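Local atomic coordinates of DNA polymerase (Bacillus phage phi29, PDB entry 2PY5), a protein that replicates phage DNA by protein-primed, highly processive strand-displacement synthesis and proofreads it with a 3'-5' exonuclease. Residues 77-82 / 103-108; 216-221 / 266-271; 333-338 / 441-446; 368-373 / 380-385; 513-518 / 523-528. The protein carries 2 engineered substitutions. All blocks are in the same frame, centred on the assembly; numbering follows the deposited sequence.

Interaction 1: 77-82 / 103-108; sequences NGFKWS and IDICLG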
# COMPACT_ATOMS: atom_id res chain seq x y z
N ASN F 77 -16.72 27.69 -11.37
CA ASN F 77 -15.99 28.67 -12.15
C ASN F 77 -15.97 28.31 -13.63
O ASN F 77 -15.02 28.67 -14.35
CB ASN F 77 -14.60 28.85 -11.57
CG ASN F 77 -14.62 29.71 -10.32
OD1 ASN F 77 -14.56 30.95 -10.41
ND2 ASN F 77 -14.72 29.07 -9.16
N GLY F 78 -17.01 27.61 -14.07
CA GLY F 78 -17.30 27.44 -15.49
C GLY F 78 -16.74 26.19 -16.14
O GLY F 78 -16.77 26.08 -17.37
N PHE F 79 -16.25 25.25 -15.34
CA PHE F 79 -15.71 23.99 -15.86
C PHE F 79 -16.62 22.83 -15.50
O PHE F 79 -17.02 22.70 -14.35
CB PHE F 79 -14.31 23.71 -15.30
CG PHE F 79 -13.26 24.64 -15.81
CD1 PHE F 79 -13.11 25.91 -15.28
CD2 PHE F 79 -12.43 24.26 -16.86
CE1 PHE F 79 -12.16 26.78 -15.76
CE2 PHE F 79 -11.48 25.12 -17.34
CZ PHE F 79 -11.34 26.38 -16.79
N LYS F 80 -16.93 22.00 -16.48
CA LYS F 80 -17.66 20.77 -16.22
C LYS F 80 -16.78 19.56 -16.54
O LYS F 80 -15.78 19.68 -17.25
CB LYS F 80 -18.94 20.70 -17.03
CG LYS F 80 -18.77 20.54 -18.52
N TRP F 81 -17.17 18.41 -16.04
CA TRP F 81 -16.46 17.17 -16.31
C TRP F 81 -16.67 16.72 -17.75
O TRP F 81 -17.80 16.75 -18.29
CB TRP F 81 -16.92 16.05 -15.35
CG TRP F 81 -16.04 14.85 -15.39
CD1 TRP F 81 -14.92 14.65 -14.67
CD2 TRP F 81 -16.23 13.67 -16.20
NE1 TRP F 81 -14.37 13.42 -14.98
CE2 TRP F 81 -15.15 12.81 -15.91
CE3 TRP F 81 -17.18 13.27 -17.13
CZ2 TRP F 81 -15.02 11.55 -16.53
CZ3 TRP F 81 -17.05 12.03 -17.74
CH2 TRP F 81 -15.97 11.19 -17.44
N SER F 82 -15.59 16.28 -18.39
CA SER F 82 -15.67 15.63 -19.69
C SER F 82 -14.52 14.66 -19.86
O SER F 82 -13.38 15.00 -19.55
CB SER F 82 -15.60 16.68 -20.81
OG SER F 82 -15.42 16.04 -22.07
N ILE F 103 -6.24 14.95 -12.27
CA ILE F 103 -7.23 15.94 -12.73
C ILE F 103 -6.56 16.68 -13.89
O ILE F 103 -5.50 17.25 -13.71
CB ILE F 103 -7.58 16.96 -11.66
CG1 ILE F 103 -8.07 16.29 -10.37
CG2 ILE F 103 -8.67 17.94 -12.19
CD1 ILE F 103 -8.15 17.25 -9.17
N ASP F 104 -7.17 16.64 -15.07
CA ASP F 104 -6.60 17.26 -16.29
C ASP F 104 -7.55 18.36 -16.72
O ASP F 104 -8.68 18.08 -17.14
CB ASP F 104 -6.45 16.20 -17.36
CG ASP F 104 -5.64 16.67 -18.57
OD1 ASP F 104 -5.46 15.85 -19.49
OD2 ASP F 104 -5.21 17.83 -18.57
N ILE F 105 -7.11 19.61 -16.61
CA ILE F 105 -7.96 20.75 -16.86
C ILE F 105 -7.65 21.29 -18.25
O ILE F 105 -6.52 21.72 -18.51
CB ILE F 105 -7.72 21.85 -15.81
CG1 ILE F 105 -7.96 21.32 -14.39
CG2 ILE F 105 -8.59 23.10 -16.10
CD1 ILE F 105 -7.37 22.18 -13.31
N CYS F 106 -8.64 21.25 -19.13
CA CYS F 106 -8.47 21.60 -20.54
C CYS F 106 -8.99 23.00 -20.81
O CYS F 106 -10.17 23.26 -20.61
CB CYS F 106 -9.28 20.66 -21.41
SG CYS F 106 -9.16 21.00 -23.16
N LEU F 107 -8.14 23.88 -21.30
CA LEU F 107 -8.58 25.22 -21.70
C LEU F 107 -9.03 25.27 -23.16
O LEU F 107 -9.90 26.07 -23.53
CB LEU F 107 -7.47 26.24 -21.44
CG LEU F 107 -7.22 26.63 -19.98
CD1 LEU F 107 -8.49 27.24 -19.38
CD2 LEU F 107 -6.71 25.46 -19.13
N GLY F 108 -8.46 24.40 -23.99
CA GLY F 108 -8.78 24.35 -25.40
C GLY F 108 -7.49 24.38 -26.16
O GLY F 108 -6.49 23.82 -25.68
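The carbonyl oxygen Cys106 O lies at the rim of the Phe79 ring, 4.0 Å from CE2 and near the ring plane, the one polar atom in an otherwise apolar contact. The contact links the lead-in to strand 80-81, an outermost strand of the mixed sheet at the heart of the 3'-5' exonuclease domain, with strand 100-110 of the same sheet; strand 89-94 runs between the two. Because of that intervening strand, the link across the gap falls to side chains, and Phe79 supplies it. Its CG stands beside the backbone N and anti to the carbonyl carbon (chi1 -70°), a torsion that lowers the ring onto strand 100-110.

There the ring meets branches from two residues. Ile105 approaches it at about a right angle and offers its CG2 methyl, 3.7 Å from Phe79 CE2. Leu107 does not aim its CB directly at segment 77-82, but the end of its side chain comes nearer. Helices 63-76 and 44-54 pack over the buried ring, Leu74 and Leu52 each touching both Phe79 and Ile105. Asp104 and Ile105 hydrogen-bond through their backbones to Asn91 and Thr117 on the adjoining strands. At the end of the segment Leu107 and Gly108 together face Ile115 in a classic beta bulge. From this bulge Leu107 sends CD1 to 3.9 Å from Phe79 CZ, near the ring plane.

Interaction 2: 216-221 / 266-271; sequences LGLDKE and GEPIVF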
# COMPACT_ATOMS: atom_id res chain seq x y z
N LEU F 216 -10.59 -11.66 -20.71
CA LEU F 216 -11.20 -11.16 -19.50
C LEU F 216 -11.83 -12.28 -18.66
O LEU F 216 -11.76 -12.25 -17.44
CB LEU F 216 -12.23 -10.08 -19.82
CG LEU F 216 -11.61 -8.81 -20.43
CD1 LEU F 216 -12.71 -7.83 -20.90
CD2 LEU F 216 -10.66 -8.11 -19.46
N GLY F 217 -12.44 -13.27 -19.33
CA GLY F 217 -13.06 -14.39 -18.60
C GLY F 217 -12.04 -15.24 -17.86
O GLY F 217 -12.26 -15.65 -16.71
N LEU F 218 -10.91 -15.50 -18.51
CA LEU F 218 -9.87 -16.29 -17.86
C LEU F 218 -9.23 -15.49 -16.75
O LEU F 218 -8.93 -16.05 -15.69
CB LEU F 218 -8.81 -16.76 -18.86
CG LEU F 218 -9.26 -17.88 -19.81
CD1 LEU F 218 -8.06 -18.32 -20.64
CD2 LEU F 218 -9.87 -19.07 -19.05
N ASP F 219 -8.99 -14.20 -16.99
CA ASP F 219 -8.41 -13.36 -15.95
C ASP F 219 -9.28 -13.35 -14.70
O ASP F 219 -8.77 -13.38 -13.60
CB ASP F 219 -8.20 -11.92 -16.45
CG ASP F 219 -7.36 -11.12 -15.50
OD1 ASP F 219 -7.94 -10.29 -14.76
OD2 ASP F 219 -6.12 -11.37 -15.45
N LYS F 220 -10.60 -13.27 -14.89
CA LYS F 220 -11.54 -13.26 -13.78
C LYS F 220 -11.42 -14.55 -12.93
O LYS F 220 -11.41 -14.48 -11.72
CB LYS F 220 -12.97 -13.07 -14.30
CG LYS F 220 -14.02 -12.99 -13.21
CD LYS F 220 -15.38 -12.52 -13.77
N GLU F 221 -11.31 -15.70 -13.60
CA GLU F 221 -11.10 -16.97 -12.88
C GLU F 221 -9.80 -16.99 -12.09
O GLU F 221 -9.76 -17.38 -10.93
CB GLU F 221 -11.16 -18.17 -13.84
CG GLU F 221 -12.51 -18.37 -14.49
CD GLU F 221 -12.64 -19.68 -15.25
OE1 GLU F 221 -13.77 -20.00 -15.66
OE2 GLU F 221 -11.62 -20.40 -15.42
N GLY F 266 3.10 -17.92 -19.53
CA GLY F 266 2.48 -18.41 -20.74
C GLY F 266 0.98 -18.56 -20.73
O GLY F 266 0.30 -18.16 -19.77
N GLU F 267 0.46 -19.13 -21.82
CA GLU F 267 -0.98 -19.30 -21.97
C GLU F 267 -1.40 -20.48 -21.12
O GLU F 267 -0.83 -21.57 -21.25
CB GLU F 267 -1.37 -19.59 -23.42
CG GLU F 267 -2.89 -19.57 -23.66
CD GLU F 267 -3.53 -18.17 -23.48
OE1 GLU F 267 -2.88 -17.17 -23.85
OE2 GLU F 267 -4.69 -18.08 -22.97
N PRO F 268 -2.39 -20.29 -20.26
CA PRO F 268 -2.85 -21.44 -19.49
C PRO F 268 -3.64 -22.44 -20.33
O PRO F 268 -4.12 -22.10 -21.42
CB PRO F 268 -3.78 -20.81 -18.44
CG PRO F 268 -4.26 -19.59 -19.06
CD PRO F 268 -3.10 -19.06 -19.87
N ILE F 269 -3.77 -23.65 -19.80
CA ILE F 269 -4.68 -24.64 -20.34
C ILE F 269 -5.81 -24.88 -19.32
O ILE F 269 -5.55 -25.10 -18.13
CB ILE F 269 -3.96 -25.95 -20.67
CG1 ILE F 269 -2.97 -25.72 -21.81
CG2 ILE F 269 -4.96 -27.04 -21.05
CD1 ILE F 269 -2.15 -26.95 -22.16
N VAL F 270 -7.04 -24.78 -19.80
CA VAL F 270 -8.21 -25.03 -18.95
C VAL F 270 -8.47 -26.53 -18.88
O VAL F 270 -8.32 -27.26 -19.89
CB VAL F 270 -9.47 -24.37 -19.55
CG1 VAL F 270 -10.73 -24.74 -18.77
CG2 VAL F 270 -9.30 -22.87 -19.63
N PHE F 271 -8.90 -27.00 -17.70
CA PHE F 271 -9.31 -28.40 -17.53
C PHE F 271 -10.59 -28.47 -16.72
O PHE F 271 -10.88 -27.56 -15.95
CB PHE F 271 -8.21 -29.24 -16.85
CG PHE F 271 -7.79 -28.74 -15.50
CD1 PHE F 271 -8.47 -29.12 -14.34
CD2 PHE F 271 -6.70 -27.88 -15.38
CE1 PHE F 271 -8.07 -28.64 -13.10
CE2 PHE F 271 -6.30 -27.42 -14.14
CZ PHE F 271 -6.98 -27.78 -13.01
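This is a small apolar contact between one leucine of a helix, Leu218, and residues Glu267, Pro268 and Val270 of a strand, where the region linking the exonuclease and polymerization domains meets an antiparallel sheet of the polymerization domain. Helix 216-221 and strand 267-271 run nearly perpendicular, their directions 79° apart, and their axes stay 11.2 Å apart at the closest point. Side chains must therefore fill the distance, and on the helix nearly all of it is filled by Leu218.

Its two methyls go separate ways. CD2 reaches along the strand to Val270, where it lies 3.9 Å from CG2. CD1 serves the earlier residues, resting more loosely 4.3 Å from Pro268 CG. Glu267 adds a third partner from the flank: its bond from CA does not aim at the helix, but the chain bends at chi2 (66°) and brings OE2 to 4.1 Å from Leu218 CD1. That approach is van der Waals contact of a carboxylate with a methyl, made at about a right angle to the leucine. Pro268 and Val270 both point their CB atoms at the helix while Ile269, between them, faces away, as expected for a strand.

The strand's partner 340-356 also covers the contact, with Leu351 touching Leu218 and Glu221, and Phe353 touching Pro268. Next to Leu218 in the helix, Asp219 is held by a salt bridge to Arg223 of the same helix and a hydrogen bond to Thr427 of helix 427-447, while Ile269 and Phe271 pair through their backbones with strand 340-356.

Interaction 3: 333-338 / 441-446; sequences LELMKE and TITAAQ. With EDO (1,2-ethanediol), chain X.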
# COMPACT_ATOMS: atom_id res chain seq x y z
N LEU F 333 -3.83 -24.86 -2.02
CA LEU F 333 -4.61 -26.10 -1.96
C LEU F 333 -3.87 -27.16 -1.14
O LEU F 333 -4.47 -27.86 -0.30
CB LEU F 333 -4.88 -26.61 -3.38
CG LEU F 333 -5.61 -27.95 -3.45
CD1 LEU F 333 -7.00 -27.86 -2.83
CD2 LEU F 333 -5.68 -28.44 -4.88
N GLU F 334 -2.56 -27.31 -1.35
CA GLU F 334 -1.83 -28.29 -0.56
C GLU F 334 -1.77 -27.90 0.93
O GLU F 334 -1.85 -28.77 1.80
CB GLU F 334 -0.46 -28.55 -1.15
CG GLU F 334 -0.55 -29.25 -2.53
CD GLU F 334 -1.30 -30.61 -2.55
OE1 GLU F 334 -1.37 -31.36 -1.53
OE2 GLU F 334 -1.84 -30.94 -3.62
N LEU F 335 -1.64 -26.61 1.22
CA LEU F 335 -1.70 -26.15 2.61
C LEU F 335 -3.05 -26.55 3.22
O LEU F 335 -3.11 -27.02 4.36
CB LEU F 335 -1.52 -24.64 2.70
CG LEU F 335 -0.07 -24.17 2.61
CD1 LEU F 335 -0.04 -22.66 2.34
CD2 LEU F 335 0.70 -24.53 3.89
N MET F 336 -4.12 -26.31 2.48
CA MET F 336 -5.47 -26.57 3.00
C MET F 336 -5.65 -28.05 3.27
O MET F 336 -6.19 -28.45 4.31
CB MET F 336 -6.51 -26.09 1.99
CG MET F 336 -7.93 -26.15 2.53
SD MET F 336 -9.18 -25.68 1.33
CE MET F 336 -9.10 -26.98 0.12
N LYS F 337 -5.23 -28.88 2.31
CA LYS F 337 -5.40 -30.33 2.46
C LYS F 337 -4.61 -30.86 3.65
O LYS F 337 -5.04 -31.82 4.29
CB LYS F 337 -5.02 -31.06 1.15
CG LYS F 337 -5.94 -30.74 0.01
CD LYS F 337 -5.47 -31.32 -1.33
CE LYS F 337 -5.98 -32.70 -1.56
NZ LYS F 337 -5.82 -33.09 -3.00
N GLU F 338 -3.46 -30.25 3.96
CA GLU F 338 -2.67 -30.67 5.12
C GLU F 338 -3.28 -30.18 6.45
O GLU F 338 -3.28 -30.89 7.43
CB GLU F 338 -1.23 -30.19 5.05
CG GLU F 338 -0.44 -30.62 6.28
CD GLU F 338 1.03 -30.31 6.25
OE1 GLU F 338 1.54 -29.84 5.22
OE2 GLU F 338 1.68 -30.55 7.30
N THR F 441 5.47 -18.13 5.37
CA THR F 441 5.14 -17.74 6.73
C THR F 441 4.35 -18.81 7.49
O THR F 441 4.68 -19.15 8.63
CB THR F 441 4.40 -16.41 6.68
OG1 THR F 441 5.34 -15.42 6.21
CG2 THR F 441 3.80 -16.02 8.06
N ILE F 442 3.34 -19.38 6.85
CA ILE F 442 2.52 -20.42 7.47
C ILE F 442 3.35 -21.64 7.84
O ILE F 442 3.18 -22.21 8.93
CB ILE F 442 1.34 -20.81 6.57
CG1 ILE F 442 0.40 -19.63 6.40
CG2 ILE F 442 0.62 -22.04 7.13
CD1 ILE F 442 -0.62 -19.78 5.28
N THR F 443 4.26 -22.06 6.96
CA THR F 443 5.04 -23.27 7.24
C THR F 443 6.01 -23.07 8.42
O THR F 443 6.18 -23.98 9.24
CB THR F 443 5.77 -23.81 5.99
OG1 THR F 443 6.66 -22.83 5.47
CG2 THR F 443 4.77 -24.21 4.92
N ALA F 444 6.60 -21.88 8.53
CA ALA F 444 7.49 -21.58 9.66
C ALA F 444 6.68 -21.49 10.94
O ALA F 444 7.06 -22.07 11.95
CB ALA F 444 8.26 -20.30 9.42
N ALA F 445 5.55 -20.81 10.90
CA ALA F 445 4.68 -20.75 12.07
C ALA F 445 4.23 -22.13 12.54
O ALA F 445 4.22 -22.42 13.74
CB ALA F 445 3.46 -19.88 11.79
N GLN F 446 3.84 -22.96 11.58
CA GLN F 446 3.38 -24.30 11.88
C GLN F 446 4.49 -25.16 12.50
O GLN F 446 4.26 -25.93 13.42
CB GLN F 446 2.83 -24.97 10.63
CG GLN F 446 2.22 -26.34 10.86
CD GLN F 446 1.04 -26.29 11.80
OE1 GLN F 446 0.10 -25.52 11.58
NE2 GLN F 446 1.06 -27.12 12.84
C1 EDO X . 4.15 -27.84 7.84
O1 EDO X . 3.67 -29.05 8.44
C2 EDO X . 5.67 -27.75 7.95
O2 EDO X . 6.09 -26.63 8.76
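Glu338 and Thr443 are joined by a molecule of 1,2-ethanediol, probably from the crystallisation liquor, which spans the gap between two helices. Its O1 donates to Glu338 OE2 at 2.7 Å, and its O2 donates to the backbone carbonyl Thr443 O, also at 2.7 Å. Glu338 reaches the diol with CG anti to its backbone N (chi1 179°) and the chain extended beyond; the same OE2 is also bonded to Tyr298 OH. Gln446 passes alongside, its CG 3.9 Å from C1 of the diol, while its amide is engaged by Ile299 N and Gly297 O.

Direct protein contact is apolar and centres on Leu335. Its CD2 lies 4.1 Å from Ile442 CG2 and 4.2 Å from Thr443 CG2, and its CD1 faces Ile442 CD1. The two branched chains meet at a slant, with each methyl of the leucine against a different branch of the isoleucine. Helix 427-447, on which these residues sit, packs against the antiparallel palm sheet of this family B polymerase. Ala445 rests on both strands 452-456 and 459-463, Ala444 on the latter, and Thr441 OG1 hydrogen-bonds to Thr457 O within the YCDTD motif. Arg438, probably involved in binding template-primer, lies beside Ile442 on the same helix. From helix 330-339, Met336 and Leu333 touch strand 324-329. Thr443 OG1 is bonded to Tyr439 O, one turn back, while CG2 faces Leu335.

Interaction 4: 368-373 / 380-385; sequences TYIKTT and QLAKLM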
# COMPACT_ATOMS: atom_id res chain seq x y z
N THR F 368 18.76 -4.59 -6.03
CA THR F 368 19.39 -4.96 -4.77
C THR F 368 20.82 -4.38 -4.69
O THR F 368 21.22 -3.84 -3.66
CB THR F 368 19.39 -6.49 -4.55
OG1 THR F 368 18.04 -6.97 -4.58
CG2 THR F 368 20.00 -6.86 -3.22
N TYR F 369 21.57 -4.44 -5.79
CA TYR F 369 22.90 -3.83 -5.79
C TYR F 369 22.84 -2.34 -5.48
O TYR F 369 23.60 -1.82 -4.66
CB TYR F 369 23.60 -4.04 -7.13
CG TYR F 369 25.00 -3.49 -7.14
CD1 TYR F 369 26.03 -4.19 -6.53
CD2 TYR F 369 25.29 -2.27 -7.72
CE1 TYR F 369 27.33 -3.70 -6.52
CE2 TYR F 369 26.58 -1.76 -7.71
CZ TYR F 369 27.60 -2.48 -7.11
OH TYR F 369 28.90 -2.01 -7.09
N ILE F 370 21.92 -1.64 -6.16
CA ILE F 370 21.75 -0.20 -5.93
C ILE F 370 21.36 0.05 -4.46
O ILE F 370 21.92 0.93 -3.81
CB ILE F 370 20.74 0.41 -6.91
CG1 ILE F 370 21.33 0.40 -8.33
CG2 ILE F 370 20.38 1.83 -6.48
CD1 ILE F 370 20.32 0.69 -9.43
N LYS F 371 20.43 -0.74 -3.94
CA LYS F 371 20.02 -0.62 -2.53
C LYS F 371 21.21 -0.74 -1.59
O LYS F 371 21.42 0.08 -0.69
CB LYS F 371 18.99 -1.70 -2.18
CG LYS F 371 18.47 -1.64 -0.75
CD LYS F 371 17.58 -2.86 -0.48
CE LYS F 371 17.39 -3.13 1.00
NZ LYS F 371 16.94 -4.54 1.23
N THR F 372 22.01 -1.78 -1.82
CA THR F 372 23.13 -2.13 -0.95
C THR F 372 24.25 -1.09 -1.01
O THR F 372 24.96 -0.89 -0.03
CB THR F 372 23.68 -3.56 -1.30
OG1 THR F 372 22.67 -4.55 -1.06
CG2 THR F 372 24.92 -3.90 -0.48
N THR F 373 24.43 -0.45 -2.17
CA THR F 373 25.56 0.48 -2.37
C THR F 373 25.20 1.97 -2.25
O THR F 373 26.07 2.83 -2.36
CB THR F 373 26.25 0.24 -3.73
OG1 THR F 373 25.31 0.38 -4.79
CG2 THR F 373 26.87 -1.14 -3.76
N GLN F 380 16.10 4.48 -0.90
CA GLN F 380 14.64 4.34 -0.77
C GLN F 380 14.00 4.04 -2.11
O GLN F 380 13.00 3.32 -2.18
CB GLN F 380 13.99 5.63 -0.22
CG GLN F 380 14.54 6.12 1.09
CD GLN F 380 14.84 5.01 2.06
OE1 GLN F 380 13.97 4.20 2.40
NE2 GLN F 380 16.09 4.95 2.52
N LEU F 381 14.53 4.63 -3.17
CA LEU F 381 13.97 4.43 -4.48
C LEU F 381 14.24 3.01 -4.97
O LEU F 381 13.40 2.43 -5.64
CB LEU F 381 14.51 5.45 -5.47
CG LEU F 381 14.04 6.88 -5.21
CD1 LEU F 381 14.80 7.80 -6.15
CD2 LEU F 381 12.52 7.03 -5.37
N ALA F 382 15.40 2.46 -4.62
CA ALA F 382 15.71 1.07 -4.96
C ALA F 382 14.75 0.11 -4.26
O ALA F 382 14.26 -0.85 -4.85
CB ALA F 382 17.16 0.74 -4.62
N LYS F 383 14.47 0.38 -2.99
CA LYS F 383 13.48 -0.39 -2.24
C LYS F 383 12.12 -0.28 -2.90
O LYS F 383 11.39 -1.26 -3.05
CB LYS F 383 13.43 0.11 -0.80
CG LYS F 383 14.72 -0.16 -0.04
CD LYS F 383 14.83 0.68 1.21
CE LYS F 383 13.79 0.33 2.23
NZ LYS F 383 13.94 1.23 3.43
N LEU F 384 11.76 0.93 -3.30
CA LEU F 384 10.50 1.15 -3.96
C LEU F 384 10.39 0.36 -5.26
O LEU F 384 9.36 -0.25 -5.54
CB LEU F 384 10.30 2.66 -4.20
CG LEU F 384 8.90 3.17 -4.49
CD1 LEU F 384 7.90 2.83 -3.38
CD2 LEU F 384 9.00 4.68 -4.68
N MET F 385 11.46 0.32 -6.05
CA MET F 385 11.45 -0.46 -7.29
C MET F 385 11.26 -1.96 -7.01
O MET F 385 10.48 -2.64 -7.68
CB MET F 385 12.75 -0.24 -8.07
CG MET F 385 12.83 1.13 -8.74
SD MET F 385 11.67 1.33 -10.09
CE MET F 385 12.39 0.30 -11.37
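Helices 368-373 and 380-385 run antiparallel, at 154° between their directions with axes 8.3 Å apart, and come as near as 5.2 Å between the CA atoms of Lys371 and Ala382. Ala382 makes this possible. Its short CB points straight at the partner helix and sits 3.7 Å from Lys371 N, against the backbone itself, and 3.9 Å from Ile370 CG2, which covers it from the adjacent position. Trp367 of the first helix also touches the alanine.

Along the rim of this contact two lysines lie over one another by their aliphatic parts. Lys371 leaves the helix with CG anti to N (chi1 -179°) and stays extended to its end, and its CG, CD and CE pass over Lys383 CG, the nearest being CD at 4.0 Å. Lys383 instead bends at chi3, which turns its NZ to the side chain of Gln380, one turn earlier, donating to OE1 at 3.1 Å, tilted 18° from the carbonyl plane. The two ammonium groups thus part, NZ to NZ 6.9 Å.

At the end of the first helix, hydroxyls reinforce the main chain. Thr372 OG1 donates to Thr368 O, Thr373 OG1 and Thr373 N reach Tyr369 O from opposite faces of its plane, and the Thr373 methyl lies over one face of the Tyr369 ring.

The pair forms the fingers of this family B polymerase, which are characteristically built from two antiparallel helices: Lys371 interacts with the phosphates of the incoming nucleotide, Lys383 probably takes part in its selection, and both bind 5-methyl-UTP.

Interaction 5: 513-518 / 523-528; sequences LVEGSP and DIKFSV. With EDO (1,2-ethanediol), chain Y.
Asp523, at the start of its strand, turns OD2 to the methyl Leu513 CD2 at 3.8 Å, the two side chains meeting at about a right angle. The contact belongs to the palm, at an outlying part of its antiparallel sheet, where strands 512-515 and 523-530 both pair antiparallel with 499-509. The middle strand separates them: Asp523 and Lys525 bond through their backbones to Met506 and Ile504, while Val514 and Gly516 bond to Lys507 and Tyr505.

Ile524 turns its CB away and touches Asp503. Lys525 points back toward Glu515, its chain running straight from the backbone until it bends at chi3 (74°). NZ and Glu515 OE2 stay 4.1 Å apart, too far for a salt bridge, and the opposite charges are linked by other molecules. A 1,2-ethanediol, probably from the crystallisation liquor, donates from O1 to Glu515 OE2 at 2.7 Å, and a water bonds to both groups, weakly to the carboxylate. Beyond, Phe526 meets Phe543. Three bonds converge on Lys525 NZ: to the water, to ethanediol O2 at 3.0 Å and to O1 at 2.7 Å.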
# COMPACT_ATOMS: atom_id res chain seq x y z
N LEU F 513 20.04 3.77 20.56
CA LEU F 513 19.31 2.59 21.01
C LEU F 513 19.07 1.66 19.84
O LEU F 513 18.53 2.07 18.81
CB LEU F 513 17.96 2.96 21.62
CG LEU F 513 17.70 3.10 23.13
CD1 LEU F 513 16.24 2.71 23.36
CD2 LEU F 513 18.63 2.26 24.00
N VAL F 514 19.45 0.40 20.00
CA VAL F 514 19.18 -0.63 19.01
C VAL F 514 18.61 -1.86 19.72
O VAL F 514 18.63 -1.92 20.95
CB VAL F 514 20.44 -1.03 18.24
CG1 VAL F 514 21.02 0.20 17.52
CG2 VAL F 514 21.47 -1.66 19.18
N GLU F 515 18.11 -2.81 18.95
CA GLU F 515 17.49 -4.01 19.51
C GLU F 515 18.49 -4.78 20.36
O GLU F 515 19.65 -4.95 19.99
CB GLU F 515 16.90 -4.92 18.42
CG GLU F 515 15.58 -4.41 17.87
CD GLU F 515 15.73 -3.25 16.90
OE1 GLU F 515 16.84 -3.01 16.39
OE2 GLU F 515 14.72 -2.58 16.63
N GLY F 516 18.04 -5.19 21.54
CA GLY F 516 18.85 -5.93 22.49
C GLY F 516 18.23 -7.28 22.80
O GLY F 516 17.38 -7.77 22.07
N SER F 517 18.68 -7.86 23.89
CA SER F 517 18.26 -9.20 24.30
C SER F 517 18.10 -9.24 25.81
O SER F 517 18.58 -8.34 26.51
CB SER F 517 19.29 -10.23 23.84
OG SER F 517 20.50 -10.11 24.53
N PRO F 518 17.44 -10.29 26.34
CA PRO F 518 17.29 -10.41 27.78
C PRO F 518 18.60 -10.37 28.57
O PRO F 518 18.60 -9.92 29.71
CB PRO F 518 16.62 -11.78 27.95
CG PRO F 518 15.97 -12.05 26.66
CD PRO F 518 16.81 -11.41 25.62
N ASP F 523 17.55 -0.70 28.19
CA ASP F 523 16.26 -0.04 28.30
C ASP F 523 15.16 -0.81 27.54
O ASP F 523 15.42 -1.80 26.87
CB ASP F 523 16.34 1.38 27.71
CG ASP F 523 17.41 2.24 28.38
OD1 ASP F 523 17.17 2.79 29.48
OD2 ASP F 523 18.51 2.36 27.78
N ILE F 524 13.93 -0.31 27.64
CA ILE F 524 12.77 -0.91 27.00
C ILE F 524 12.18 0.09 25.99
O ILE F 524 12.03 1.26 26.32
CB ILE F 524 11.69 -1.28 28.05
CG1 ILE F 524 12.14 -2.46 28.91
CG2 ILE F 524 10.34 -1.59 27.37
CD1 ILE F 524 12.43 -3.75 28.13
N LYS F 525 11.89 -0.39 24.79
CA LYS F 525 11.13 0.38 23.81
C LYS F 525 9.69 -0.08 23.88
O LYS F 525 9.40 -1.25 23.63
CB LYS F 525 11.65 0.16 22.38
CG LYS F 525 10.80 0.84 21.30
CD LYS F 525 11.45 0.77 19.93
CE LYS F 525 11.37 -0.60 19.32
NZ LYS F 525 11.44 -0.52 17.82
N PHE F 526 8.79 0.84 24.23
CA PHE F 526 7.36 0.52 24.23
C PHE F 526 6.80 0.74 22.84
O PHE F 526 6.77 1.87 22.36
CB PHE F 526 6.62 1.39 25.27
CG PHE F 526 5.13 1.20 25.25
CD1 PHE F 526 4.58 -0.03 25.56
CD2 PHE F 526 4.28 2.25 24.95
CE1 PHE F 526 3.20 -0.22 25.55
CE2 PHE F 526 2.91 2.07 24.94
CZ PHE F 526 2.37 0.83 25.24
N SER F 527 6.34 -0.35 22.21
CA SER F 527 5.89 -0.35 20.83
C SER F 527 4.39 -0.64 20.72
O SER F 527 3.90 -1.62 21.28
CB SER F 527 6.68 -1.38 20.02
OG SER F 527 6.25 -1.45 18.67
N VAL F 528 3.68 0.19 19.96
CA VAL F 528 2.25 0.05 19.77
C VAL F 528 1.90 -0.16 18.28
O VAL F 528 2.32 0.64 17.43
CB VAL F 528 1.53 1.32 20.25
CG1 VAL F 528 0.00 1.12 20.19
CG2 VAL F 528 1.97 1.69 21.67
C1 EDO Y . 11.86 -3.81 16.33
O1 EDO Y . 12.21 -3.13 17.54
C2 EDO Y . 10.35 -3.74 16.11
O2 EDO Y . 9.87 -2.38 16.13
O HOH W 1 14.06 0.69 16.82

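How the interactions relate
From the N terminus, interaction 1 closes first, tying the edge of the exonuclease sheet to an inner strand. Interaction 2 then closes a separate loop, joining the helix between the exonuclease and polymerization domains to the sheet holding strands 267-272 and 340-356. Interaction 3 makes the longest closure, from 333-338 to 441-446, and brings a helix inserted in that sheet's run of strands onto the palm helix. Within this span lies interaction 4, the short fingers hairpin. Interaction 5 follows, closing a short loop in an outlying part of the palm sheet. No two loops cross. The contacts do not touch; interactions 2 and 3 come nearest, about 8 Å between nearest atoms.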